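Local coordinates for putative antioxidant defense protein Mlr4105 (Mesorhizobium loti, PDB 3C1L) that probably acts as a peroxiredoxin-type antioxidant enzyme of the all-helical AhpD-like family, at residues R119-A122 with M123-A127. Residues are numbered along the deposited sequence; the frame is centred on the assembly and turned at random.
Sequences RQTA and MLEFA
Residues 119-122 and 123-127 are successive turns near the start of helix 118-132, and they meet as neighbouring turns of an alpha helix do, through i to i+4 backbone bonds and a few side-chain touches. The bonds run from Met123 N to Arg119 O, Leu124 N to Gln120 O, Glu125 N to Thr121 O (2.9 Å, N-H...O angle 162°) and Phe126 N to Ala122 O. Side chains add close van der Waals contacts. Thr121 and Glu125 lie alongside each other on a partly exposed flank, pointing the same way, with Thr121 CG2 4.0 Å from Glu125 CG. With chi1 at -58°, Thr121 OG1 lies beside the backbone N and bonds back to Ser117 O, while CG2 is turned to Glu125. Gln120 likewise reaches back, its OE1 accepting from Ser117 N, so both polar side chains tie the first turn to the residue just before the helix.

Selenomethionine Met123 bends at its last torsion (chi3 76°), which brings its terminal methyl CE to 4.3 Å from Gln120 CB. Its flexible, unbranched chain suits a buried place against Ile73 of helix 67-80 and Ile158 of helix 152-175. The stem of Leu124 lies on the Gln120 carbonyl, with Leu124 CG 3.3 Å from Gln120 O, and the side chain also packs on Met72 of helix 67-80 and on Phe111 and Leu116. Phe126 directs its ring away from the preceding turn, toward Leu145 and Ile158 of its own chain and Ala174 of the second subunit, while small Ala122 rests on Ala148.

The four backbone bonds pair these amides and carbonyls within the helix, leaving buried Phe126 to reach the second subunit and buried Met123 and Leu124 to pack within the chain, while the partly exposed residues lie at several points round the first turn.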
ATOM      1  N   ARG B 119     -18.160 -21.049   5.828  1.00 28.24           N
ATOM      2  CA  ARG B 119     -18.520 -20.844   4.425  1.00 26.11           C
ATOM      3  C   ARG B 119     -18.557 -19.348   4.053  1.00 28.20           C
ATOM      4  O   ARG B 119     -17.942 -18.918   3.041  1.00 30.54           O
ATOM      5  CB  ARG B 119     -19.883 -21.463   4.178  1.00 25.58           C
ATOM      6  CG  ARG B 119     -20.431 -21.344   2.782  1.00 28.17           C
ATOM      7  CD  ARG B 119     -21.893 -21.711   2.776  1.00 29.72           C
ATOM      8  NE  ARG B 119     -22.638 -21.048   1.726  1.00 34.28           N
ATOM      9  CZ  ARG B 119     -22.818 -21.537   0.499  1.00 35.38           C
ATOM     10  NH1 ARG B 119     -22.298 -22.699   0.128  1.00 29.25           N
ATOM     11  NH2 ARG B 119     -23.521 -20.840  -0.374  1.00 33.37           N
ATOM     12  N   GLN B 120     -19.267 -18.556   4.852  1.00 25.89           N
ATOM     13  CA  GLN B 120     -19.391 -17.107   4.593  1.00 26.70           C
ATOM     14  C   GLN B 120     -18.071 -16.361   4.750  1.00 28.49           C
ATOM     15  O   GLN B 120     -17.754 -15.471   3.963  1.00 27.55           O
ATOM     16  CB  GLN B 120     -20.429 -16.478   5.506  1.00 29.13           C
ATOM     17  CG  GLN B 120     -21.868 -16.916   5.215  1.00 27.10           C
ATOM     18  CD  GLN B 120     -22.818 -16.576   6.373  1.00 32.82           C
ATOM     19  OE1 GLN B 120     -22.461 -16.656   7.543  1.00 30.09           O
ATOM     20  NE2 GLN B 120     -24.043 -16.223   6.037  1.00 37.70           N
ATOM     21  N   THR B 121     -17.311 -16.726   5.781  1.00 28.06           N
ATOM     22  CA  THR B 121     -15.960 -16.245   5.966  1.00 27.71           C
ATOM     23  C   THR B 121     -15.059 -16.565   4.746  1.00 28.27           C
ATOM     24  O   THR B 121     -14.345 -15.697   4.285  1.00 30.34           O
ATOM     25  CB  THR B 121     -15.355 -16.778   7.277  1.00 28.26           C
ATOM     26  OG1 THR B 121     -16.195 -16.376   8.364  1.00 27.61           O
ATOM     27  CG2 THR B 121     -13.926 -16.279   7.526  1.00 31.85           C
ATOM     28  N   ALA B 122     -15.056 -17.791   4.255  1.00 27.00           N
ATOM     29  CA  ALA B 122     -14.191 -18.150   3.154  1.00 27.86           C
ATOM     30  C   ALA B 122     -14.499 -17.341   1.888  1.00 29.66           C
ATOM     31  O   ALA B 122     -13.597 -16.926   1.170  1.00 27.46           O
ATOM     32  CB  ALA B 122     -14.249 -19.653   2.879  1.00 26.57           C
HETATM   33  N   MSE B 123     -15.793 -17.129   1.657  1.00 26.53           N
HETATM   34  CA  MSE B 123     -16.325 -16.393   0.540  1.00 28.09           C
HETATM   35  C   MSE B 123     -15.877 -14.929   0.516  1.00 27.25           C
HETATM   36  O   MSE B 123     -15.403 -14.412  -0.510  1.00 29.16           O
HETATM   37  CB  MSE B 123     -17.860 -16.484   0.643  1.00 26.16           C
HETATM   38  CG  MSE B 123     -18.619 -15.680  -0.361  1.00 27.12           C
HETATM   39 SE   MSE B 123     -20.508 -16.079  -0.162  0.75 35.61          SE
HETATM   40  CE  MSE B 123     -20.808 -14.986   1.505  1.00 29.00           C
ATOM     41  N   LEU B 124     -15.983 -14.310   1.685  1.00 27.60           N
ATOM     42  CA  LEU B 124     -15.730 -12.921   1.889  1.00 27.24           C
ATOM     43  C   LEU B 124     -14.233 -12.708   1.920  1.00 29.02           C
ATOM     44  O   LEU B 124     -13.753 -11.728   1.389  1.00 27.15           O
ATOM     45  CB  LEU B 124     -16.408 -12.433   3.196  1.00 27.27           C
ATOM     46  CG  LEU B 124     -17.953 -12.263   3.205  1.00 30.44           C
ATOM     47  CD1 LEU B 124     -18.465 -11.531   4.467  1.00 25.55           C
ATOM     48  CD2 LEU B 124     -18.467 -11.556   1.977  1.00 26.90           C
ATOM     49  N   GLU B 125     -13.484 -13.628   2.509  1.00 28.39           N
ATOM     50  CA  GLU B 125     -12.030 -13.485   2.471  1.00 30.39           C
ATOM     51  C   GLU B 125     -11.498 -13.598   1.032  1.00 29.28           C
ATOM     52  O   GLU B 125     -10.581 -12.850   0.653  1.00 28.02           O
ATOM     53  CB  GLU B 125     -11.335 -14.485   3.405  1.00 30.71           C
ATOM     54  CG  GLU B 125     -11.599 -14.239   4.923  1.00 34.95           C
ATOM     55  CD  GLU B 125     -10.870 -13.028   5.517  1.00 48.81           C
ATOM     56  OE1 GLU B 125     -10.228 -12.254   4.751  1.00 48.06           O
ATOM     57  OE2 GLU B 125     -10.941 -12.847   6.771  1.00 53.18           O
ATOM     58  N   PHE B 126     -12.076 -14.490   0.219  1.00 28.51           N
ATOM     59  CA  PHE B 126     -11.690 -14.515  -1.199  1.00 28.60           C
ATOM     60  C   PHE B 126     -11.994 -13.146  -1.904  1.00 27.37           C
ATOM     61  O   PHE B 126     -11.142 -12.559  -2.597  1.00 25.75           O
ATOM     62  CB  PHE B 126     -12.367 -15.645  -1.898  1.00 27.49           C
ATOM     63  CG  PHE B 126     -11.957 -15.821  -3.314  1.00 31.28           C
ATOM     64  CD1 PHE B 126     -10.748 -16.437  -3.628  1.00 31.37           C
ATOM     65  CD2 PHE B 126     -12.796 -15.412  -4.351  1.00 35.49           C
ATOM     66  CE1 PHE B 126     -10.349 -16.620  -4.939  1.00 27.41           C
ATOM     67  CE2 PHE B 126     -12.400 -15.565  -5.699  1.00 32.30           C
ATOM     68  CZ  PHE B 126     -11.173 -16.193  -5.992  1.00 34.10           C
ATOM     69  N   ALA B 127     -13.208 -12.654  -1.709  1.00 26.73           N
ATOM     70  CA  ALA B 127     -13.636 -11.330  -2.248  1.00 27.74           C
ATOM     71  C   ALA B 127     -12.697 -10.180  -1.834  1.00 27.60           C
ATOM     72  O   ALA B 127     -12.402  -9.304  -2.648  1.00 32.27           O
ATOM     73  CB  ALA B 127     -15.068 -11.031  -1.823  1.00 26.64           C
TER